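Local coordinates for dihydrodipicolinate synthase family protein (Sinorhizobium meliloti, PDB 4DNH) that is of unknown function but folds as a TIM barrel and is probably related to the dihydrodipicolinate synthases, at residues 150-155 with 225-230; 115-120 with 144-149; 244-247 with 251-254; 85-90 with 154-159; 79-84 with 94-99. All coordinates share one frame; numbering follows the deposited sequence.

Contact 1 (150-155 with 225-230); sequences GGRIIL and KVDGIK
Arg152 and Asp227 reach for each other across the end of a TIM barrel where its parallel strands begin. Arg152 lies near the start of strand 153-155, and Asp227 sits at a corner of the chain near the start of strand 226-232. These strands are not neighbours in the barrel: strand 186-191 runs between them, so the two side chains have to span it. What joins them is one salt bridge, with NH1 of Arg152 3.1 Å from OD2 of Asp227. The N-H points fairly straight at the oxygen, at 151°, and OD2 lies almost in the guanidinium plane, at its edge. The carboxylate, however, is turned flat-on to its donor. NH1 stands above it, 74° out of its plane, and the two flat groups are perpendicular. The second oxygen is therefore no real partner: OD1 of Asp227 is 4.1 Å from NH1 of Arg152, and the pair stays monodentate. Arg152 gets there with CG wedged between the backbone N and the carbonyl carbon (chi1 52°), and the chain folds again at chi3 to bring NH1 round. Its side chain also touches Ile187 and Leu114. OD2 of Asp227 also takes a hydrogen bond with the hydroxyl of Tyr253, from strand 251-254, so one oxygen serves two partners. Without this carboxylate, as with an alanine here, the Arg152 guanidinium and the Tyr253 hydroxyl would probably both lose a partner, the arginine being freer to swing outward. The carboxylate's own carbon, CG of Asp227, is 3.4 Å from NH1 of Arg152.

Contact 2 (115-120 with 144-149); sequences IACGAG and EAIEAE
Ile146 alone carries the last turn of helix 132-148 onto strand 115-119, where it meets Cys117, Gly118 and Ala119. Going along the helix, Glu144 and Ala145 come first and both keep off the strand. Glu144 O accepts the backbone N of Ala148 at 2.9 Å, while Ala145 turns its methyl to Arg97 of helix 93-108. Ile146 follows and turns toward the strand, with its CA 7.3 Å from that of Cys117. Its two branches divide the work. CG2, anti to the backbone N, touches CB of Cys117 at 3.8 Å, whereas CG1 lies beside the N (chi1 -70°) and sends CD1 further along the strand. There CD1 of Ile146 is 3.5 Å from CB of Ala119 and 3.7 Å from the carbonyl O of Gly118. The three strand residues it meets are all small. Glu147 next turns to another neighbour, giving OE2 to the backbone N of Lys183. At Glu149 the helix has ended, and its N bonds back to Ile146 O. Helix and strand run nearly antiparallel, at 162° with axes 9.3 Å apart, as a beta-alpha-beta crossover requires: strand 115-119 goes out, helix 132-148 returns over it, and strand 153-155 enters beside it. Helix 93-108 packs alongside through Ile100 on Cys117 and Leu104 on Glu149.

Contact 3 (244-247 with 251-254); sequences RQLP and RMYT
Leu246 and Met252 make the apolar core of this contact, and they do it through one methyl. CD2 of Leu246 lies 3.6 Å from CB of Met252, a selenomethionine, and 3.9 Å from its CE. The two side chains cross at about a right angle. Met252 leaves the backbone with CG anti to the N (chi1 172°) and then bends twice, at chi2 and chi3, which curls CE back until it stands near the same leucine methyl as CB. CD2 thus sits against both the root and the end of one folded chain. A looser van der Waals touch goes to the backbone, where CD2 of Leu246 is 4.1 Å from the carbonyl O of Arg251.

In the barrel, these residues belong to an alpha-to-beta connection: helix 236-243 ends, the chain passes through 244-247, and strand 251-254 enters the sheet between strands 226-232 and 273-276. The loop leucine closes over the start of that strand from the outside, with Leu216 and Leu219 of helix 208-221 also touching it. Helix 236-243 adds Met242 and Glu239 to the surroundings of Met252.

Charged groups of both segments look elsewhere. Arg251 forms a salt bridge through NH1 with OD2 of Asp273, while Arg244 pairs through NH2 with OD2 of Asp267.

Contact 4 (85-90 with 154-159); sequences AQRGMG and ILMASR
Arg87 and Met156 form the close-packed, buried half of this contact. CE of the selenomethionine Met156 rests 3.6 Å from CG of Arg87, and its SE stands over one face of the guanidinium, set toward the rim at 3.6 Å from NH2. Arg87 CG is anti to its own backbone N (chi1 -169°), and a bend at chi2 brings the flat group under the selenium. Toward the solvent the contact thins to one bond: NH1 of Arg159 donates a hydrogen bond to the carbonyl O of Gly88 at 2.8 Å, from above the carbonyl plane, 50° out of it. Gly88 is the third residue of a type II turn from Gln86 to Met89, and a side chain there would run into that same NH1. With a leucine in place of Arg159, Gly88 O would probably lose this donor and Asp196 the cation of its salt bridge. The site lies at the C-terminal ends of the strands, where TIM barrels usually keep their active sites. Asp122 pairs with NE of Arg87, and Ser81 O and Gly118 O both take its NH2; these bonds probably limit the rotation of the guanidinium, while the Met156 side chain covers one face.

Contact 5 (79-84 with 94-99); sequences AESMDT and PEAREL
Ser81 and Ala96 share the single hydrogen bond here: OG of Ser81 donates to the helix carbonyl O of Ala96 at 3.1 Å. It approaches only slightly tilted from the carbonyl plane, with a C=O...donor angle of 116°. The same hydroxyl also lies 3.6 Å from CD2 of Leu99, one turn further along the helix. Leu99 meets the carboxylate of Glu80 as well, the two side chains crossing at about a right angle. OE2 of Glu80 is 3.5 Å from CD1 of Leu99, OE1 is 3.6 Å from CD2, and both oxygens stand near CG, so the forked end of the leucine lies against the flat acid group. Leu99 reaches it with CG anti to the backbone N (chi1 177°).

Strand 77-80 and helix 93-108 are the first two elements of a beta-alpha-beta unit that strand 115-119 completes, and this contact joins the end of the strand to the early turns of the returning helix. Just past the strand, Ser81 takes a left-handed backbone conformation, and its OG, beside the backbone N, faces the helix.

The next shell fixes the acid. OE1 of Glu80 accepts the backbone N of Ser81 at 2.8 Å on its anti side, and OE2 forms a salt bridge with Arg68 and a hydrogen bond with Ser103 OG. Beyond these, Trp61 and Thr64 of helix 61-73, with Val43, close round Leu99.

From the N terminus, contact 5 opens first and closes the short loop from strand 77-80 to helix 93-108. Contact 4 opens at 85-90 before that loop has closed, so the two cross; it closes only at 154-159, beyond strand 153-155. Nested inside its long loop is contact 2, which ties strand 115-119 to helix 132-148. Contact 1 starts at 150-155, overlapping the end of contact 4 at Ile154 and Leu155, and reaches over strand 186-191 to strand 226-232. Contact 3 follows in series, closing a tight loop into strand 251-254. In the barrel wall, strands 77-80, 115-119 and 153-155 are bonded side by side, and strand 226-232 bonds to 251-254 through Asp227 O and Arg251 N.

Contact 1 (150-155 with 225-230)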
# COMPACT_ATOMS: atom_id res chain seq x y z
N GLY A 150 8.89 -19.38 -3.80
CA GLY A 150 10.07 -18.70 -3.27
C GLY A 150 9.82 -17.29 -2.78
O GLY A 150 10.67 -16.41 -2.94
N GLY A 151 8.66 -17.05 -2.17
CA GLY A 151 8.32 -15.70 -1.71
C GLY A 151 8.54 -15.49 -0.23
O GLY A 151 8.29 -16.39 0.58
N ARG A 152 9.03 -14.31 0.14
CA ARG A 152 8.95 -13.89 1.54
C ARG A 152 7.54 -13.33 1.82
O ARG A 152 6.89 -12.76 0.93
CB ARG A 152 10.09 -12.93 1.93
CG ARG A 152 10.29 -11.70 1.04
CD ARG A 152 11.30 -10.71 1.64
NE ARG A 152 10.90 -10.26 2.99
CZ ARG A 152 11.44 -9.23 3.65
NH1 ARG A 152 10.99 -8.93 4.86
NH2 ARG A 152 12.41 -8.50 3.12
N ILE A 153 7.07 -13.52 3.05
CA ILE A 153 5.68 -13.28 3.42
C ILE A 153 5.48 -11.97 4.16
O ILE A 153 6.31 -11.57 4.98
CB ILE A 153 5.16 -14.43 4.32
CG1 ILE A 153 4.87 -15.67 3.48
CG2 ILE A 153 3.91 -14.02 5.10
CD1 ILE A 153 6.00 -16.66 3.48
N ILE A 154 4.37 -11.30 3.85
CA ILE A 154 3.83 -10.24 4.68
C ILE A 154 2.58 -10.85 5.28
O ILE A 154 1.65 -11.19 4.55
CB ILE A 154 3.40 -9.01 3.87
CG1 ILE A 154 4.62 -8.33 3.25
CG2 ILE A 154 2.67 -8.02 4.77
CD1 ILE A 154 4.27 -7.33 2.17
N LEU A 155 2.58 -11.02 6.59
CA LEU A 155 1.51 -11.76 7.23
C LEU A 155 0.33 -10.84 7.51
O LEU A 155 0.38 -9.98 8.39
CB LEU A 155 2.02 -12.44 8.49
CG LEU A 155 1.09 -13.45 9.15
CD1 LEU A 155 0.80 -14.59 8.19
CD2 LEU A 155 1.71 -13.97 10.43
N LYS A 225 11.72 -14.73 13.89
CA LYS A 225 10.80 -14.99 12.80
C LYS A 225 10.06 -13.76 12.27
O LYS A 225 9.19 -13.88 11.41
CB LYS A 225 9.79 -16.08 13.19
CG LYS A 225 9.88 -17.33 12.33
CD LYS A 225 10.96 -18.29 12.79
CE LYS A 225 10.98 -19.54 11.92
NZ LYS A 225 9.64 -20.20 11.87
N VAL A 226 10.40 -12.58 12.79
CA VAL A 226 9.71 -11.34 12.41
C VAL A 226 10.69 -10.26 11.94
O VAL A 226 11.41 -9.67 12.75
CB VAL A 226 8.82 -10.81 13.57
CG1 VAL A 226 8.24 -9.44 13.26
CG2 VAL A 226 7.68 -11.79 13.86
N ASP A 227 10.73 -10.03 10.63
CA ASP A 227 11.55 -8.97 10.05
C ASP A 227 11.01 -7.60 10.45
O ASP A 227 11.79 -6.70 10.78
CB ASP A 227 11.61 -9.11 8.52
CG ASP A 227 12.39 -7.98 7.84
OD1 ASP A 227 13.65 -8.00 7.88
OD2 ASP A 227 11.75 -7.09 7.24
N GLY A 228 9.69 -7.44 10.45
CA GLY A 228 9.08 -6.17 10.85
C GLY A 228 7.58 -6.15 11.09
O GLY A 228 6.90 -7.17 10.95
N ILE A 229 7.07 -4.98 11.47
CA ILE A 229 5.62 -4.77 11.58
C ILE A 229 5.23 -3.54 10.78
O ILE A 229 5.92 -2.51 10.83
CB ILE A 229 5.12 -4.68 13.06
CG1 ILE A 229 3.76 -4.02 13.15
CG2 ILE A 229 6.09 -3.91 13.95
CD1 ILE A 229 2.94 -4.45 14.34
N LYS A 230 4.16 -3.67 9.99
CA LYS A 230 3.56 -2.54 9.29
C LYS A 230 2.29 -2.13 10.02
O LYS A 230 1.36 -2.93 10.16
CB LYS A 230 3.21 -2.88 7.84
CG LYS A 230 2.39 -1.81 7.14
CD LYS A 230 1.89 -2.24 5.76
CE LYS A 230 0.93 -1.20 5.20
NZ LYS A 230 0.45 -1.47 3.81

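Contact 2 (115-120 with 144-149)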
# COMPACT_ATOMS: atom_id res chain seq x y z
N ILE A 115 10.82 -7.85 -2.92
CA ILE A 115 9.41 -8.20 -3.01
C ILE A 115 9.05 -9.08 -1.83
O ILE A 115 9.83 -9.94 -1.40
CB ILE A 115 9.06 -8.87 -4.38
CG1 ILE A 115 7.61 -9.36 -4.39
CG2 ILE A 115 10.03 -9.99 -4.74
CD1 ILE A 115 6.99 -9.41 -5.77
N ALA A 116 7.85 -8.85 -1.30
CA ALA A 116 7.30 -9.66 -0.23
C ALA A 116 5.81 -9.74 -0.47
O ALA A 116 5.20 -8.77 -0.96
CB ALA A 116 7.61 -9.04 1.13
N CYS A 117 5.23 -10.87 -0.10
CA CYS A 117 3.92 -11.24 -0.59
C CYS A 117 2.92 -11.40 0.53
O CYS A 117 3.18 -12.14 1.48
CB CYS A 117 4.03 -12.55 -1.36
SG CYS A 117 5.30 -12.45 -2.63
N GLY A 118 1.78 -10.73 0.39
CA GLY A 118 0.74 -10.81 1.39
C GLY A 118 0.10 -12.18 1.51
O GLY A 118 -0.47 -12.70 0.54
N ALA A 119 0.19 -12.75 2.71
CA ALA A 119 -0.40 -14.05 3.03
C ALA A 119 -1.44 -13.89 4.14
O ALA A 119 -1.16 -13.28 5.19
CB ALA A 119 0.67 -15.04 3.47
N GLY A 120 -2.62 -14.43 3.91
CA GLY A 120 -3.70 -14.23 4.86
C GLY A 120 -4.70 -15.35 4.91
O GLY A 120 -4.36 -16.53 4.75
N GLU A 144 2.08 -21.65 2.50
CA GLU A 144 2.75 -22.71 1.77
C GLU A 144 2.73 -22.44 0.27
O GLU A 144 3.74 -22.62 -0.41
CB GLU A 144 2.16 -24.08 2.10
CG GLU A 144 2.64 -24.65 3.43
CD GLU A 144 1.82 -25.84 3.92
OE1 GLU A 144 0.74 -26.13 3.34
OE2 GLU A 144 2.26 -26.49 4.91
N ALA A 145 1.59 -21.97 -0.23
CA ALA A 145 1.47 -21.57 -1.62
C ALA A 145 2.54 -20.54 -2.00
O ALA A 145 3.22 -20.71 -3.01
CB ALA A 145 0.08 -21.03 -1.91
N ILE A 146 2.70 -19.51 -1.17
CA ILE A 146 3.68 -18.45 -1.44
C ILE A 146 5.13 -18.94 -1.36
O ILE A 146 5.92 -18.74 -2.30
CB ILE A 146 3.45 -17.21 -0.54
CG1 ILE A 146 2.17 -16.49 -0.96
CG2 ILE A 146 4.61 -16.24 -0.68
CD1 ILE A 146 1.44 -15.81 0.18
N GLU A 147 5.47 -19.60 -0.26
CA GLU A 147 6.80 -20.17 -0.09
C GLU A 147 7.18 -21.12 -1.22
O GLU A 147 8.34 -21.15 -1.62
CB GLU A 147 6.90 -20.87 1.27
CG GLU A 147 7.00 -19.88 2.42
CD GLU A 147 7.02 -20.53 3.79
OE1 GLU A 147 6.63 -21.71 3.92
OE2 GLU A 147 7.42 -19.84 4.75
N ALA A 148 6.21 -21.86 -1.76
CA ALA A 148 6.49 -22.75 -2.89
C ALA A 148 6.96 -21.99 -4.14
O ALA A 148 7.61 -22.56 -4.99
CB ALA A 148 5.29 -23.63 -3.22
N GLU A 149 6.63 -20.70 -4.25
CA GLU A 149 7.09 -19.88 -5.37
C GLU A 149 8.34 -19.07 -4.97
O GLU A 149 8.78 -18.18 -5.70
CB GLU A 149 5.97 -18.97 -5.87
CG GLU A 149 4.67 -19.68 -6.25
CD GLU A 149 4.76 -20.45 -7.57
OE1 GLU A 149 5.69 -20.21 -8.36
OE2 GLU A 149 3.87 -21.30 -7.82

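Contact 3 (244-247 with 251-254)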
# COMPACT_ATOMS: atom_id res chain seq x y z
N ARG A 244 9.56 2.40 19.59
CA ARG A 244 10.53 2.54 20.68
C ARG A 244 10.55 1.32 21.60
O ARG A 244 11.55 1.07 22.29
CB ARG A 244 10.25 3.82 21.48
CG ARG A 244 10.51 5.10 20.69
CD ARG A 244 9.89 6.35 21.33
NE ARG A 244 10.20 7.55 20.56
CZ ARG A 244 10.04 8.80 20.98
NH1 ARG A 244 9.60 9.06 22.20
NH2 ARG A 244 10.36 9.81 20.18
N GLN A 245 9.47 0.55 21.58
CA GLN A 245 9.33 -0.66 22.40
C GLN A 245 9.63 -1.93 21.61
O GLN A 245 9.57 -3.03 22.16
CB GLN A 245 7.91 -0.76 22.98
CG GLN A 245 7.46 0.45 23.76
CD GLN A 245 6.25 0.15 24.63
OE1 GLN A 245 5.17 0.70 24.42
NE2 GLN A 245 6.43 -0.74 25.60
N LEU A 246 9.95 -1.78 20.33
CA LEU A 246 10.28 -2.89 19.42
C LEU A 246 11.60 -3.61 19.78
O LEU A 246 12.60 -2.95 20.07
CB LEU A 246 10.33 -2.36 17.98
CG LEU A 246 9.26 -2.71 16.93
CD1 LEU A 246 7.85 -2.89 17.48
CD2 LEU A 246 9.26 -1.66 15.82
N PRO A 247 11.61 -4.96 19.73
CA PRO A 247 12.83 -5.77 20.00
C PRO A 247 13.95 -5.53 19.00
O PRO A 247 13.70 -5.12 17.87
CB PRO A 247 12.34 -7.22 19.86
CG PRO A 247 10.85 -7.16 19.93
CD PRO A 247 10.46 -5.82 19.39
N ARG A 251 12.10 -4.49 12.45
CA ARG A 251 11.88 -3.16 11.85
C ARG A 251 10.45 -2.62 11.99
O ARG A 251 9.48 -3.38 12.09
CB ARG A 251 12.25 -3.19 10.38
CG ARG A 251 13.70 -3.49 10.05
CD ARG A 251 13.83 -3.54 8.53
NE ARG A 251 15.21 -3.69 8.07
CZ ARG A 251 16.14 -2.73 8.09
NH1 ARG A 251 15.88 -1.51 8.58
NH2 ARG A 251 17.35 -3.01 7.62
N MSE A 252 10.32 -1.29 12.00
CA MSE A 252 9.01 -0.62 11.96
C MSE A 252 8.79 -0.14 10.55
O MSE A 252 9.48 0.77 10.08
CB MSE A 252 8.96 0.54 12.95
CG MSE A 252 7.71 1.44 12.85
SE MSE A 252 6.01 0.49 13.17
CE MSE A 252 6.01 0.45 15.14
N TYR A 253 7.84 -0.76 9.85
CA TYR A 253 7.50 -0.28 8.52
C TYR A 253 6.29 0.63 8.66
O TYR A 253 5.22 0.20 9.11
CB TYR A 253 7.20 -1.44 7.57
CG TYR A 253 8.41 -2.27 7.17
CD1 TYR A 253 9.29 -1.83 6.17
CD2 TYR A 253 8.67 -3.52 7.76
CE1 TYR A 253 10.38 -2.58 5.79
CE2 TYR A 253 9.76 -4.28 7.38
CZ TYR A 253 10.62 -3.81 6.40
OH TYR A 253 11.71 -4.55 6.02
N THR A 254 6.45 1.90 8.28
CA THR A 254 5.32 2.82 8.34
C THR A 254 4.25 2.51 7.28
O THR A 254 4.55 2.17 6.14
CB THR A 254 5.73 4.31 8.38
OG1 THR A 254 4.61 5.06 8.86
CG2 THR A 254 6.16 4.86 7.03

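Contact 4 (85-90 with 154-159)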
# COMPACT_ATOMS: atom_id res chain seq x y z
N ALA A 85 -3.58 -3.46 -3.67
CA ALA A 85 -3.93 -4.25 -4.86
C ALA A 85 -5.35 -4.74 -4.72
O ALA A 85 -5.79 -5.60 -5.46
CB ALA A 85 -2.96 -5.40 -5.05
N GLN A 86 -6.05 -4.17 -3.73
CA GLN A 86 -7.49 -4.35 -3.51
C GLN A 86 -7.83 -5.69 -2.92
O GLN A 86 -8.97 -6.15 -3.04
CB GLN A 86 -8.32 -4.05 -4.77
CG GLN A 86 -8.43 -2.56 -5.05
CD GLN A 86 -8.89 -2.23 -6.46
OE1 GLN A 86 -8.07 -1.95 -7.34
NE2 GLN A 86 -10.20 -2.26 -6.68
N ARG A 87 -6.82 -6.32 -2.30
CA ARG A 87 -6.95 -7.57 -1.56
C ARG A 87 -8.13 -7.51 -0.58
O ARG A 87 -8.31 -6.52 0.14
CB ARG A 87 -5.65 -7.83 -0.78
CG ARG A 87 -5.53 -9.22 -0.17
CD ARG A 87 -5.14 -10.25 -1.23
NE ARG A 87 -4.83 -11.53 -0.64
CZ ARG A 87 -3.60 -11.97 -0.35
NH1 ARG A 87 -3.46 -13.16 0.21
NH2 ARG A 87 -2.52 -11.23 -0.62
N GLY A 88 -8.95 -8.56 -0.57
CA GLY A 88 -10.14 -8.60 0.32
C GLY A 88 -11.31 -7.69 -0.07
O GLY A 88 -12.38 -7.80 0.51
N MSE A 89 -11.09 -6.81 -1.05
CA MSE A 89 -12.07 -5.80 -1.46
C MSE A 89 -12.06 -5.69 -2.98
O MSE A 89 -11.91 -4.59 -3.55
CB MSE A 89 -11.72 -4.49 -0.74
CG MSE A 89 -12.96 -3.61 -0.50
SE MSE A 89 -12.47 -1.78 0.08
CE MSE A 89 -13.15 -0.67 -1.40
N GLY A 90 -12.22 -6.83 -3.64
CA GLY A 90 -12.16 -6.90 -5.10
C GLY A 90 -11.20 -7.95 -5.66
O GLY A 90 -11.46 -8.55 -6.71
N ILE A 154 4.37 -11.30 3.85
CA ILE A 154 3.83 -10.24 4.68
C ILE A 154 2.58 -10.85 5.28
O ILE A 154 1.65 -11.19 4.55
CB ILE A 154 3.40 -9.01 3.87
CG1 ILE A 154 4.62 -8.33 3.25
CG2 ILE A 154 2.67 -8.02 4.77
CD1 ILE A 154 4.27 -7.33 2.17
N LEU A 155 2.58 -11.02 6.59
CA LEU A 155 1.51 -11.76 7.23
C LEU A 155 0.33 -10.84 7.51
O LEU A 155 0.38 -9.98 8.39
CB LEU A 155 2.02 -12.44 8.49
CG LEU A 155 1.09 -13.45 9.15
CD1 LEU A 155 0.80 -14.59 8.19
CD2 LEU A 155 1.71 -13.97 10.43
N MSE A 156 -0.74 -11.03 6.74
CA MSE A 156 -1.89 -10.14 6.79
C MSE A 156 -2.81 -10.48 7.93
O MSE A 156 -2.82 -11.62 8.43
CB MSE A 156 -2.60 -10.22 5.44
CG MSE A 156 -1.76 -9.46 4.41
SE MSE A 156 -2.61 -9.61 2.63
CE MSE A 156 -3.66 -7.93 2.65
N ALA A 157 -3.57 -9.48 8.37
CA ALA A 157 -4.58 -9.67 9.40
C ALA A 157 -5.72 -10.47 8.81
O ALA A 157 -5.93 -10.46 7.60
CB ALA A 157 -5.06 -8.33 9.93
N SER A 158 -6.46 -11.17 9.67
CA SER A 158 -7.44 -12.14 9.23
C SER A 158 -8.88 -11.77 9.66
O SER A 158 -9.17 -11.58 10.85
CB SER A 158 -7.03 -13.53 9.74
OG SER A 158 -8.11 -14.43 9.88
N ARG A 159 -9.75 -11.67 8.65
CA ARG A 159 -11.18 -11.34 8.81
C ARG A 159 -11.85 -12.38 9.73
O ARG A 159 -12.55 -12.02 10.67
CB ARG A 159 -11.84 -11.35 7.41
CG ARG A 159 -12.57 -10.10 6.90
CD ARG A 159 -11.63 -8.92 6.71
NE ARG A 159 -11.58 -8.18 5.43
CZ ARG A 159 -12.28 -8.35 4.30
NH1 ARG A 159 -12.02 -7.55 3.27
NH2 ARG A 159 -13.22 -9.30 4.18

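Contact 5 (79-84 with 94-99)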
# COMPACT_ATOMS: atom_id res chain seq x y z
N ALA A 79 5.48 -4.67 -2.42
CA ALA A 79 4.64 -5.42 -1.49
C ALA A 79 3.43 -5.92 -2.27
O ALA A 79 2.55 -5.12 -2.62
CB ALA A 79 4.18 -4.53 -0.35
N GLU A 80 3.36 -7.23 -2.55
CA GLU A 80 2.39 -7.72 -3.50
C GLU A 80 1.10 -8.23 -2.94
O GLU A 80 1.06 -8.87 -1.88
CB GLU A 80 2.96 -8.83 -4.39
CG GLU A 80 3.44 -8.34 -5.73
CD GLU A 80 2.37 -7.73 -6.61
OE1 GLU A 80 1.30 -7.28 -6.12
OE2 GLU A 80 2.63 -7.67 -7.81
N SER A 81 0.06 -7.97 -3.73
CA SER A 81 -1.27 -8.42 -3.44
C SER A 81 -1.67 -7.91 -2.06
O SER A 81 -2.28 -8.61 -1.26
CB SER A 81 -1.33 -9.95 -3.55
OG SER A 81 -1.11 -10.37 -4.89
N MSE A 82 -1.32 -6.66 -1.80
CA MSE A 82 -1.63 -6.03 -0.53
C MSE A 82 -2.92 -5.26 -0.61
O MSE A 82 -3.65 -5.32 -1.61
CB MSE A 82 -0.43 -5.15 -0.15
CG MSE A 82 0.73 -6.03 0.31
SE MSE A 82 0.20 -6.91 2.00
CE MSE A 82 0.30 -5.29 3.12
N ASP A 83 -3.23 -4.53 0.46
CA ASP A 83 -4.46 -3.76 0.50
C ASP A 83 -4.57 -2.83 -0.71
O ASP A 83 -5.65 -2.66 -1.23
CB ASP A 83 -4.53 -2.94 1.79
CG ASP A 83 -5.90 -2.34 2.00
OD1 ASP A 83 -6.80 -3.07 2.46
OD2 ASP A 83 -6.07 -1.14 1.70
N THR A 84 -3.45 -2.26 -1.17
CA THR A 84 -3.47 -1.39 -2.37
C THR A 84 -3.84 -2.16 -3.64
O THR A 84 -4.35 -1.57 -4.59
CB THR A 84 -2.13 -0.66 -2.59
OG1 THR A 84 -1.76 0.02 -1.39
CG2 THR A 84 -2.24 0.37 -3.69
N PRO A 94 -7.65 -16.42 -5.32
CA PRO A 94 -7.12 -17.01 -6.57
C PRO A 94 -6.31 -16.03 -7.44
O PRO A 94 -5.22 -16.37 -7.92
CB PRO A 94 -8.39 -17.47 -7.30
CG PRO A 94 -9.32 -17.81 -6.19
CD PRO A 94 -9.08 -16.75 -5.15
N GLU A 95 -6.86 -14.84 -7.63
CA GLU A 95 -6.20 -13.79 -8.40
C GLU A 95 -4.97 -13.24 -7.66
O GLU A 95 -3.99 -12.87 -8.30
CB GLU A 95 -7.18 -12.67 -8.68
CG GLU A 95 -8.33 -13.06 -9.59
CD GLU A 95 -9.43 -13.85 -8.89
OE1 GLU A 95 -9.74 -13.59 -7.70
OE2 GLU A 95 -10.01 -14.73 -9.56
N ALA A 96 -5.04 -13.19 -6.33
CA ALA A 96 -3.92 -12.76 -5.49
C ALA A 96 -2.75 -13.74 -5.58
O ALA A 96 -1.60 -13.32 -5.72
CB ALA A 96 -4.37 -12.56 -4.05
N ARG A 97 -3.05 -15.03 -5.48
CA ARG A 97 -2.08 -16.10 -5.65
C ARG A 97 -1.42 -16.03 -7.04
O ARG A 97 -0.20 -16.14 -7.17
CB ARG A 97 -2.78 -17.45 -5.45
CG ARG A 97 -1.85 -18.65 -5.43
CD ARG A 97 -2.61 -19.94 -5.68
NE ARG A 97 -1.71 -21.09 -5.60
CZ ARG A 97 -1.86 -22.14 -4.79
NH1 ARG A 97 -2.91 -22.21 -3.97
NH2 ARG A 97 -0.97 -23.12 -4.80
N GLU A 98 -2.22 -15.78 -8.07
CA GLU A 98 -1.68 -15.69 -9.42
C GLU A 98 -0.77 -14.47 -9.56
O GLU A 98 0.28 -14.55 -10.18
CB GLU A 98 -2.80 -15.72 -10.45
CG GLU A 98 -2.37 -15.63 -11.91
CD GLU A 98 -1.63 -16.85 -12.43
OE1 GLU A 98 -1.17 -17.71 -11.62
OE2 GLU A 98 -1.50 -16.95 -13.67
N LEU A 99 -1.15 -13.36 -8.94
CA LEU A 99 -0.36 -12.14 -9.04
C LEU A 99 0.98 -12.34 -8.32
O LEU A 99 2.04 -11.96 -8.83
CB LEU A 99 -1.13 -10.97 -8.45
CG LEU A 99 -0.48 -9.59 -8.38
CD1 LEU A 99 0.15 -9.17 -9.71
CD2 LEU A 99 -1.54 -8.59 -7.94